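Local structure of insecticidal Delta-Endotoxin Cry8Ea1 (Bacillus Thuringiensis, 3EB7) at residues A[115-120]-A[141-146]; A[163-168]-A[226-231]; A[500-505]-A[584-589]. The protein kills larvae of the underground pest Holotrichia parallela, probably, as in other three-domain Cry toxins, by binding receptors on midgut cells and forming pores in their membranes. One frame throughout, in Å; residues are numbered along the deposited sequence.

Contact 1. Residues A[115-120]-A[141-146]; sequences LFTQYM and NLHLLL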
loop_
_atom_site.group_PDB
_atom_site.type_symbol
_atom_site.label_atom_id
_atom_site.label_comp_id
_atom_site.label_asym_id
_atom_site.label_seq_id
_atom_site.Cartn_x
_atom_site.Cartn_y
_atom_site.Cartn_z
ATOM N N LEU A 115 16.918 -20.320 13.081
ATOM C CA LEU A 115 17.724 -19.577 12.100
ATOM C C LEU A 115 17.256 -18.111 11.982
ATOM O O LEU A 115 18.064 -17.160 11.944
ATOM C CB LEU A 115 17.605 -20.292 10.742
ATOM C CG LEU A 115 18.618 -21.286 10.124
ATOM C CD1 LEU A 115 19.759 -21.708 10.997
ATOM C CD2 LEU A 115 17.923 -22.478 9.505
ATOM N N PHE A 116 15.943 -17.919 11.959
ATOM C CA PHE A 116 15.381 -16.585 11.965
ATOM C C PHE A 116 15.859 -15.807 13.161
ATOM O O PHE A 116 16.371 -14.713 13.000
ATOM C CB PHE A 116 13.861 -16.623 11.891
ATOM C CG PHE A 116 13.351 -16.782 10.515
ATOM C CD1 PHE A 116 12.622 -17.905 10.157
ATOM C CD2 PHE A 116 13.609 -15.796 9.546
ATOM C CE1 PHE A 116 12.136 -18.046 8.845
ATOM C CE2 PHE A 116 13.135 -15.914 8.248
ATOM C CZ PHE A 116 12.402 -17.041 7.883
ATOM N N THR A 117 15.730 -16.377 14.354
ATOM C CA THR A 117 16.257 -15.750 15.571
ATOM C C THR A 117 17.743 -15.367 15.467
ATOM O O THR A 117 18.127 -14.289 15.901
ATOM C CB THR A 117 16.011 -16.647 16.794
ATOM O OG1 THR A 117 14.619 -16.943 16.867
ATOM C CG2 THR A 117 16.444 -15.974 18.101
ATOM N N GLN A 118 18.567 -16.244 14.897
ATOM C CA GLN A 118 20.009 -15.966 14.767
ATOM C C GLN A 118 20.301 -14.945 13.689
ATOM O O GLN A 118 21.224 -14.166 13.831
ATOM C CB GLN A 118 20.840 -17.213 14.449
ATOM C CG GLN A 118 20.740 -18.395 15.427
ATOM C CD GLN A 118 21.741 -19.510 15.039
ATOM O OE1 GLN A 118 21.750 -20.000 13.905
ATOM N NE2 GLN A 118 22.606 -19.881 15.986
ATOM N N TYR A 119 19.533 -14.954 12.604
ATOM C CA TYR A 119 19.891 -14.177 11.405
ATOM C C TYR A 119 19.299 -12.760 11.325
ATOM O O TYR A 119 19.888 -11.884 10.694
ATOM C CB TYR A 119 19.502 -14.945 10.138
ATOM C CG TYR A 119 20.288 -16.202 9.860
ATOM C CD1 TYR A 119 19.811 -17.167 8.960
ATOM C CD2 TYR A 119 21.501 -16.437 10.503
ATOM C CE1 TYR A 119 20.556 -18.337 8.687
ATOM C CE2 TYR A 119 22.230 -17.587 10.252
ATOM C CZ TYR A 119 21.769 -18.518 9.342
ATOM O OH TYR A 119 22.558 -19.613 9.099
ATOM N N MET A 120 18.126 -12.533 11.909
ATOM C CA MET A 120 17.495 -11.193 11.822
ATOM C C MET A 120 18.438 -9.998 12.096
ATOM O O MET A 120 18.290 -8.956 11.446
ATOM C CB MET A 120 16.222 -11.083 12.677
ATOM C CG MET A 120 15.054 -11.933 12.187
ATOM S SD MET A 120 14.577 -11.643 10.458
ATOM C CE MET A 120 14.109 -9.895 10.483
ATOM N N ASN A 141 8.668 -10.801 7.381
ATOM C CA ASN A 141 7.412 -11.364 6.861
ATOM C C ASN A 141 7.409 -12.900 6.944
ATOM O O ASN A 141 6.500 -13.508 7.511
ATOM C CB ASN A 141 7.158 -10.862 5.430
ATOM C CG ASN A 141 5.901 -11.464 4.796
ATOM O OD1 ASN A 141 5.964 -12.125 3.747
ATOM N ND2 ASN A 141 4.762 -11.220 5.400
ATOM N N LEU A 142 8.435 -13.523 6.370
ATOM C CA LEU A 142 8.573 -14.969 6.403
ATOM C C LEU A 142 8.530 -15.550 7.817
ATOM O O LEU A 142 7.845 -16.570 8.057
ATOM C CB LEU A 142 9.850 -15.400 5.685
ATOM C CG LEU A 142 9.824 -15.312 4.161
ATOM C CD1 LEU A 142 11.215 -15.683 3.595
ATOM C CD2 LEU A 142 8.691 -16.171 3.519
ATOM N N HIS A 143 9.252 -14.888 8.737
ATOM C CA HIS A 143 9.353 -15.334 10.128
ATOM C C HIS A 143 8.010 -15.321 10.843
ATOM O O HIS A 143 7.676 -16.284 11.526
ATOM C CB HIS A 143 10.402 -14.519 10.913
ATOM C CG HIS A 143 10.748 -15.126 12.238
ATOM N ND1 HIS A 143 11.287 -14.403 13.279
ATOM C CD2 HIS A 143 10.587 -16.396 12.701
ATOM C CE1 HIS A 143 11.473 -15.205 14.310
ATOM N NE2 HIS A 143 11.053 -16.419 13.987
ATOM N N LEU A 144 7.216 -14.270 10.661
ATOM C CA LEU A 144 5.873 -14.201 11.226
ATOM C C LEU A 144 4.866 -15.175 10.602
ATOM O O LEU A 144 3.903 -15.613 11.281
ATOM C CB LEU A 144 5.326 -12.773 11.083
ATOM C CG LEU A 144 6.127 -11.635 11.727
ATOM C CD1 LEU A 144 5.498 -10.273 11.416
ATOM C CD2 LEU A 144 6.253 -11.863 13.249
ATOM N N LEU A 145 5.028 -15.505 9.319
ATOM C CA LEU A 145 4.167 -16.519 8.725
ATOM C C LEU A 145 4.484 -17.914 9.276
ATOM O O LEU A 145 3.589 -18.788 9.352
ATOM C CB LEU A 145 4.366 -16.547 7.230
ATOM C CG LEU A 145 3.744 -15.459 6.371
ATOM C CD1 LEU A 145 4.508 -15.423 5.052
ATOM C CD2 LEU A 145 2.232 -15.784 6.162
ATOM N N LEU A 146 5.751 -18.117 9.648
ATOM C CA LEU A 146 6.230 -19.381 10.170
ATOM C C LEU A 146 5.614 -19.594 11.546
ATOM O O LEU A 146 5.002 -20.638 11.827
ATOM C CB LEU A 146 7.766 -19.373 10.280
ATOM C CG LEU A 146 8.358 -20.702 10.754
ATOM C CD1 LEU A 146 8.250 -21.745 9.687
ATOM C CD2 LEU A 146 9.798 -20.559 11.178
#
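F116 and H143 meet between two helical segments that run roughly antiparallel (149°), their axes approaching to 10.8 Å. The two rings are close to parallel but slid apart, with centroids 4.7 Å from each other and little overlap. Each ring therefore covers the other residue's CB: CB of F116 lies 3.4 Å from the centroid of the H143 ring, almost on its normal, while CB of H143 sits 3.9 Å from the F116 centroid, nearer the rim. These are paired CH-pi contacts. With CG anti to the backbone N (chi1 -168°), the H143 ring is placed alongside CB of F116.

Apolar contacts finish the seat of the phenylalanine, as suits a buried hydrocarbon ring. Its CZ touches CB of L142 at 3.7 Å, and its CD1 meets CD2 of L146 at 4.0 Å. Histidine combines a flat face, which receives CB of F116, with two ring nitrogens, and both are bonded: ND1 to Y178 OH and NE2 to D113 OD2.

In the helical bundle of the N-terminal domain, the contact joins helix 99-119 to helix 133-153, with helix 65-93 touching F116 through L78 and helix 161-191 reaching H143 through L174.

Contact 2. Residues A[163-168]-A[226-231]; sequences AINNYY and DMRTYP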
loop_
_atom_site.group_PDB
_atom_site.type_symbol
_atom_site.label_atom_id
_atom_site.label_comp_id
_atom_site.label_asym_id
_atom_site.label_seq_id
_atom_site.Cartn_x
_atom_site.Cartn_y
_atom_site.Cartn_z
ATOM N N ALA A 163 4.675 -24.563 24.840
ATOM C CA ALA A 163 5.380 -24.252 23.578
ATOM C C ALA A 163 4.538 -23.384 22.634
ATOM O O ALA A 163 5.000 -22.362 22.144
ATOM C CB ALA A 163 5.828 -25.547 22.860
ATOM N N ILE A 164 3.293 -23.793 22.423
ATOM C CA ILE A 164 2.341 -23.116 21.548
ATOM C C ILE A 164 2.056 -21.686 22.007
ATOM O O ILE A 164 2.080 -20.744 21.195
ATOM C CB ILE A 164 1.056 -23.955 21.397
ATOM C CG1 ILE A 164 1.404 -25.232 20.631
ATOM C CG2 ILE A 164 -0.056 -23.179 20.627
ATOM C CD1 ILE A 164 0.287 -26.323 20.649
ATOM N N ASN A 165 1.814 -21.518 23.303
ATOM C CA ASN A 165 1.660 -20.185 23.870
ATOM C C ASN A 165 2.915 -19.340 23.761
ATOM O O ASN A 165 2.821 -18.160 23.489
ATOM C CB ASN A 165 1.178 -20.250 25.325
ATOM C CG ASN A 165 -0.317 -20.581 25.431
ATOM O OD1 ASN A 165 -1.109 -20.330 24.512
ATOM N ND2 ASN A 165 -0.698 -21.165 26.564
ATOM N N ASN A 166 4.080 -19.937 23.986
ATOM C CA ASN A 166 5.346 -19.230 23.825
ATOM C C ASN A 166 5.528 -18.708 22.389
ATOM O O ASN A 166 5.948 -17.560 22.199
ATOM C CB ASN A 166 6.521 -20.133 24.196
ATOM C CG ASN A 166 6.644 -20.356 25.691
ATOM O OD1 ASN A 166 6.078 -19.593 26.500
ATOM N ND2 ASN A 166 7.367 -21.420 26.077
ATOM N N TYR A 167 5.210 -19.564 21.407
ATOM C CA TYR A 167 5.291 -19.218 19.987
ATOM C C TYR A 167 4.328 -18.084 19.669
ATOM O O TYR A 167 4.689 -17.141 18.972
ATOM C CB TYR A 167 4.984 -20.433 19.101
ATOM C CG TYR A 167 6.115 -21.436 18.951
ATOM C CD1 TYR A 167 7.406 -21.011 18.608
ATOM C CD2 TYR A 167 5.893 -22.809 19.127
ATOM C CE1 TYR A 167 8.443 -21.895 18.475
ATOM C CE2 TYR A 167 6.949 -23.732 18.995
ATOM C CZ TYR A 167 8.217 -23.258 18.654
ATOM O OH TYR A 167 9.279 -24.119 18.483
ATOM N N TYR A 168 3.116 -18.172 20.208
ATOM C CA TYR A 168 2.127 -17.127 20.039
ATOM C C TYR A 168 2.536 -15.803 20.711
ATOM O O TYR A 168 2.385 -14.736 20.126
ATOM C CB TYR A 168 0.750 -17.577 20.518
ATOM C CG TYR A 168 -0.282 -16.502 20.259
ATOM C CD1 TYR A 168 -0.732 -15.667 21.293
ATOM C CD2 TYR A 168 -0.761 -16.275 18.960
ATOM C CE1 TYR A 168 -1.665 -14.672 21.051
ATOM C CE2 TYR A 168 -1.661 -15.287 18.708
ATOM C CZ TYR A 168 -2.119 -14.480 19.765
ATOM O OH TYR A 168 -3.049 -13.496 19.500
ATOM N N ASP A 226 -1.870 -13.129 12.971
ATOM C CA ASP A 226 -2.391 -13.528 14.268
ATOM C C ASP A 226 -3.691 -14.317 14.058
ATOM O O ASP A 226 -4.730 -13.761 13.690
ATOM C CB ASP A 226 -2.636 -12.270 15.097
ATOM C CG ASP A 226 -3.200 -12.544 16.470
ATOM O OD1 ASP A 226 -3.368 -11.552 17.171
ATOM O OD2 ASP A 226 -3.460 -13.705 16.876
ATOM N N MET A 227 -3.616 -15.621 14.281
ATOM C CA MET A 227 -4.759 -16.477 13.995
ATOM C C MET A 227 -5.797 -16.545 15.121
ATOM O O MET A 227 -6.894 -17.043 14.903
ATOM C CB MET A 227 -4.313 -17.866 13.509
ATOM C CG MET A 227 -3.529 -17.821 12.162
ATOM S SD MET A 227 -4.332 -17.118 10.635
ATOM C CE MET A 227 -4.367 -15.352 10.843
ATOM N N ARG A 228 -5.458 -16.029 16.300
ATOM C CA ARG A 228 -6.458 -15.836 17.339
ATOM C C ARG A 228 -7.310 -14.607 17.034
ATOM O O ARG A 228 -8.509 -14.651 17.214
ATOM C CB ARG A 228 -5.833 -15.754 18.744
ATOM C CG ARG A 228 -4.929 -16.912 19.015
ATOM C CD ARG A 228 -4.721 -17.148 20.480
ATOM N NE ARG A 228 -3.650 -18.123 20.680
ATOM C CZ ARG A 228 -3.025 -18.344 21.842
ATOM N NH1 ARG A 228 -3.380 -17.666 22.933
ATOM N NH2 ARG A 228 -2.053 -19.269 21.911
ATOM N N THR A 229 -6.691 -13.527 16.557
ATOM C CA THR A 229 -7.424 -12.303 16.191
ATOM C C THR A 229 -8.120 -12.418 14.834
ATOM O O THR A 229 -9.218 -11.873 14.653
ATOM C CB THR A 229 -6.503 -11.072 16.288
ATOM O OG1 THR A 229 -5.913 -11.075 17.579
ATOM C CG2 THR A 229 -7.236 -9.755 16.118
ATOM N N TYR A 230 -7.506 -13.154 13.910
ATOM C CA TYR A 230 -8.073 -13.409 12.586
ATOM C C TYR A 230 -8.178 -14.924 12.314
ATOM O O TYR A 230 -7.355 -15.486 11.582
ATOM C CB TYR A 230 -7.250 -12.669 11.496
ATOM C CG TYR A 230 -7.170 -11.157 11.741
ATOM C CD1 TYR A 230 -6.174 -10.617 12.555
ATOM C CD2 TYR A 230 -8.121 -10.284 11.199
ATOM C CE1 TYR A 230 -6.119 -9.253 12.816
ATOM C CE2 TYR A 230 -8.056 -8.907 11.438
ATOM C CZ TYR A 230 -7.068 -8.413 12.248
ATOM O OH TYR A 230 -7.001 -7.075 12.507
ATOM N N PRO A 231 -9.167 -15.597 12.942
ATOM C CA PRO A 231 -9.285 -17.054 12.856
ATOM C C PRO A 231 -9.929 -17.541 11.538
ATOM O O PRO A 231 -10.104 -18.739 11.326
ATOM C CB PRO A 231 -10.186 -17.376 14.055
ATOM C CG PRO A 231 -11.124 -16.196 14.123
ATOM C CD PRO A 231 -10.226 -15.021 13.814
#
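Y168, on helix 161-191, and D226, in the loop that follows helix 198-220 and whose residues 227-229 have helical backbone angles without the regular helical bonds, mark the nearest backbone approach, with CA atoms 8.2 Å apart. With CG anti to its own backbone N (chi1 -177°), Y168 reaches out from the helix and lays its ring under R228. The guanidinium rests flat on one face of that ring, centres 3.9 Å apart and planes 6° from parallel, so charge and pi cloud meet in a cation-pi stack. NE is above the ring centre, and CD of the extended arginine chain adds a CH-pi contact with the same ring.

The loop leads from helix 198-220, the last of the N-terminal bundle, to strand 234-235, and here it is fastened back onto that bundle. Tyrosine suits the place because it offers both a face and a hydroxyl. Its OH donates to OD2 of D226 at 2.7 Å, arriving on the syn side and 29° out of the carboxylate plane. D226 also organises its own loop: OG1 of T229 donates to OD1 at 2.6 Å from above the carboxylate, and the weak bond from R228 N to OD2 forms an Asx turn.

At the far end of the arginine, NH2 donates to OD1 of N165 at 3.0 Å, in the carbonyl plane and close to the guanidinium plane. The amide and guanidinium planes are themselves steeply inclined to each other. S151 of helix 133-153 packs against Y168, and M227 touches K148 and I152 of the same helix.

Contact 3. Residues A[500-505]-A[584-589]; sequences RVRIRY and ELIPVN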
loop_
_atom_site.group_PDB
_atom_site.type_symbol
_atom_site.label_atom_id
_atom_site.label_comp_id
_atom_site.label_asym_id
_atom_site.label_seq_id
_atom_site.Cartn_x
_atom_site.Cartn_y
_atom_site.Cartn_z
ATOM N N ARG A 500 -20.886 -8.591 14.313
ATOM C CA ARG A 500 -20.421 -7.690 15.344
ATOM C C ARG A 500 -19.250 -6.941 14.742
ATOM O O ARG A 500 -18.712 -7.344 13.702
ATOM C CB ARG A 500 -20.028 -8.426 16.619
ATOM C CG ARG A 500 -18.789 -9.250 16.496
ATOM C CD ARG A 500 -18.580 -10.158 17.679
ATOM N NE ARG A 500 -17.224 -10.691 17.755
ATOM C CZ ARG A 500 -16.136 -9.956 17.998
ATOM N NH1 ARG A 500 -16.216 -8.628 18.172
ATOM N NH2 ARG A 500 -14.947 -10.544 18.066
ATOM N N VAL A 501 -18.864 -5.876 15.428
ATOM C CA VAL A 501 -17.940 -4.874 14.965
ATOM C C VAL A 501 -16.822 -4.704 15.985
ATOM O O VAL A 501 -17.064 -4.683 17.190
ATOM C CB VAL A 501 -18.684 -3.488 14.836
ATOM C CG1 VAL A 501 -17.725 -2.320 14.814
ATOM C CG2 VAL A 501 -19.547 -3.458 13.589
ATOM N N ARG A 502 -15.591 -4.544 15.498
ATOM C CA ARG A 502 -14.526 -4.013 16.323
ATOM C C ARG A 502 -13.801 -2.940 15.539
ATOM O O ARG A 502 -13.716 -3.004 14.315
ATOM C CB ARG A 502 -13.581 -5.098 16.840
ATOM C CG ARG A 502 -13.100 -6.068 15.790
ATOM C CD ARG A 502 -11.984 -6.903 16.341
ATOM N NE ARG A 502 -11.305 -7.504 15.227
ATOM C CZ ARG A 502 -10.921 -8.773 15.147
ATOM N NH1 ARG A 502 -11.092 -9.581 16.176
ATOM N NH2 ARG A 502 -10.322 -9.207 14.039
ATOM N N ILE A 503 -13.303 -1.947 16.256
ATOM C CA ILE A 503 -12.753 -0.763 15.649
ATOM C C ILE A 503 -11.310 -0.635 16.078
ATOM O O ILE A 503 -11.025 -0.656 17.256
ATOM C CB ILE A 503 -13.561 0.511 16.053
ATOM C CG1 ILE A 503 -15.001 0.451 15.525
ATOM C CG2 ILE A 503 -12.922 1.770 15.496
ATOM C CD1 ILE A 503 -15.987 0.198 16.574
ATOM N N ARG A 504 -10.399 -0.514 15.118
ATOM C CA ARG A 504 -8.986 -0.312 15.429
ATOM C C ARG A 504 -8.724 1.181 15.665
ATOM O O ARG A 504 -9.073 2.026 14.835
ATOM C CB ARG A 504 -8.096 -0.872 14.305
ATOM C CG ARG A 504 -6.622 -1.018 14.689
ATOM C CD ARG A 504 -5.866 -1.980 13.702
ATOM N NE ARG A 504 -4.447 -2.083 14.055
ATOM C CZ ARG A 504 -3.432 -1.868 13.221
ATOM N NH1 ARG A 504 -3.654 -1.568 11.936
ATOM N NH2 ARG A 504 -2.181 -1.966 13.671
ATOM N N TYR A 505 -8.136 1.505 16.816
ATOM C CA TYR A 505 -7.930 2.902 17.180
ATOM C C TYR A 505 -6.654 3.128 17.973
ATOM O O TYR A 505 -6.038 2.211 18.442
ATOM C CB TYR A 505 -9.124 3.443 17.968
ATOM C CG TYR A 505 -9.134 2.982 19.419
ATOM C CD1 TYR A 505 -9.719 1.772 19.772
ATOM C CD2 TYR A 505 -8.522 3.751 20.431
ATOM C CE1 TYR A 505 -9.733 1.338 21.101
ATOM C CE2 TYR A 505 -8.517 3.321 21.754
ATOM C CZ TYR A 505 -9.133 2.118 22.080
ATOM O OH TYR A 505 -9.136 1.676 23.378
ATOM N N GLU A 584 -13.749 -3.480 11.536
ATOM C CA GLU A 584 -13.785 -4.856 11.040
ATOM C C GLU A 584 -15.140 -5.407 11.424
ATOM O O GLU A 584 -15.602 -5.234 12.559
ATOM C CB GLU A 584 -12.640 -5.717 11.584
ATOM C CG GLU A 584 -11.265 -5.027 11.454
ATOM C CD GLU A 584 -10.116 -5.867 11.988
ATOM O OE1 GLU A 584 -10.334 -6.698 12.881
ATOM O OE2 GLU A 584 -8.975 -5.706 11.517
ATOM N N LEU A 585 -15.770 -6.028 10.425
ATOM C CA LEU A 585 -17.061 -6.659 10.527
ATOM C C LEU A 585 -16.834 -8.155 10.555
ATOM O O LEU A 585 -16.167 -8.716 9.677
ATOM C CB LEU A 585 -17.935 -6.270 9.335
ATOM C CG LEU A 585 -18.482 -4.846 9.451
ATOM C CD1 LEU A 585 -18.820 -4.253 8.079
ATOM C CD2 LEU A 585 -19.707 -4.851 10.373
ATOM N N ILE A 586 -17.406 -8.785 11.577
ATOM C CA ILE A 586 -17.159 -10.182 11.896
ATOM C C ILE A 586 -18.522 -10.862 11.895
ATOM O O ILE A 586 -19.374 -10.526 12.730
ATOM C CB ILE A 586 -16.457 -10.304 13.306
ATOM C CG1 ILE A 586 -15.151 -9.495 13.323
ATOM C CG2 ILE A 586 -16.233 -11.788 13.749
ATOM C CD1 ILE A 586 -14.816 -8.876 14.646
ATOM N N PRO A 587 -18.732 -11.829 10.982
ATOM C CA PRO A 587 -20.012 -12.570 10.984
ATOM C C PRO A 587 -20.199 -13.419 12.280
ATOM O O PRO A 587 -19.296 -14.136 12.708
ATOM C CB PRO A 587 -19.911 -13.464 9.730
ATOM C CG PRO A 587 -18.759 -12.941 8.975
ATOM C CD PRO A 587 -17.822 -12.347 9.950
ATOM N N VAL A 588 -21.364 -13.300 12.891
ATOM C CA VAL A 588 -21.686 -13.995 14.125
ATOM C C VAL A 588 -22.691 -15.067 13.718
ATOM O O VAL A 588 -23.683 -14.775 13.061
ATOM C CB VAL A 588 -22.284 -12.995 15.156
ATOM C CG1 VAL A 588 -22.822 -13.701 16.402
ATOM C CG2 VAL A 588 -21.248 -11.976 15.526
ATOM N N ASN A 589 -22.403 -16.312 14.078
ATOM C CA ASN A 589 -23.254 -17.431 13.707
ATOM C C ASN A 589 -23.814 -18.210 14.908
ATOM O O ASN A 589 -24.722 -19.053 14.770
ATOM C CB ASN A 589 -22.514 -18.343 12.720
ATOM C CG ASN A 589 -22.155 -17.614 11.424
ATOM O OD1 ASN A 589 -23.036 -17.152 10.699
ATOM N ND2 ASN A 589 -20.860 -17.495 11.142
ATOM O OXT ASN A 589 -23.387 -18.001 16.059
#
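R502 pairs with E584 and R500 with I586 as antiparallel hydrogen-bonded pairs, the strand axes 4.9 Å apart and their directions 154° from each other; V501 and L585 form the non-hydrogen-bonded pair between them. This is an antiparallel pairing of two interior strands of a sheet in the C-terminal beta domain, which belongs to the galactose-binding-like clan. Four main-chain bonds join the strands, the shortest from E584 N to R502 O at 2.8 Å.

On one face of the sheet, branched aliphatic side chains suit the interior: V501 and L585 lie side by side, CG2 against CD2 at 3.5 Å. The other face is occupied by long, mixed side chains. With CG set between the backbone N and the carbonyl carbon (chi1 48°) and the chain then extended, R502 turns its guanidinium edge to E584. This salt bridge is buried, and the glutamate's other oxygen, OE2, is held by Y230 OH and by R582. F546 and Y230 each make a cation-pi contact with R502.

I586 serves both arginines with its terminal methyl: CD1 touches CG of R502 at 3.5 Å and covers one face of each guanidinium, lying 3.8 Å from CZ of R500. R500 NH1 is bonded to F549 O and to S548 OG, while its aliphatic part crosses V588, CG to CG2 at 3.8 Å. At the salt bridge, OE1 of E584 takes two donors nearly along its C-O axis, NE of R502 at 2.7 Å and NH2 of R502 at 2.8 Å.

In the fold
Contacts 1 and 2 belong to the same helical neighbourhood: helix 133-153, one partner in contact 1, is followed in the chain by helix 161-191, which carries the helical half of contact 2. Their centres lie 16 Å apart and their nearest atoms about 7 Å, so they do not touch. Contacts 2 and 3 do touch, although their centres are 19 Å apart. The 226-231 loop probably hydrogen-bonds to the C-terminal beta domain twice, through Y230 OH to E584 OE2 at 2.6 Å and R502 NH2 to T229 O at 3.0 Å. The 226-231 loop, held to the bundle in contact 2, thus also meets the beta domain, while contacts 1 and 3, with centres 30 Å apart, lie within one domain each.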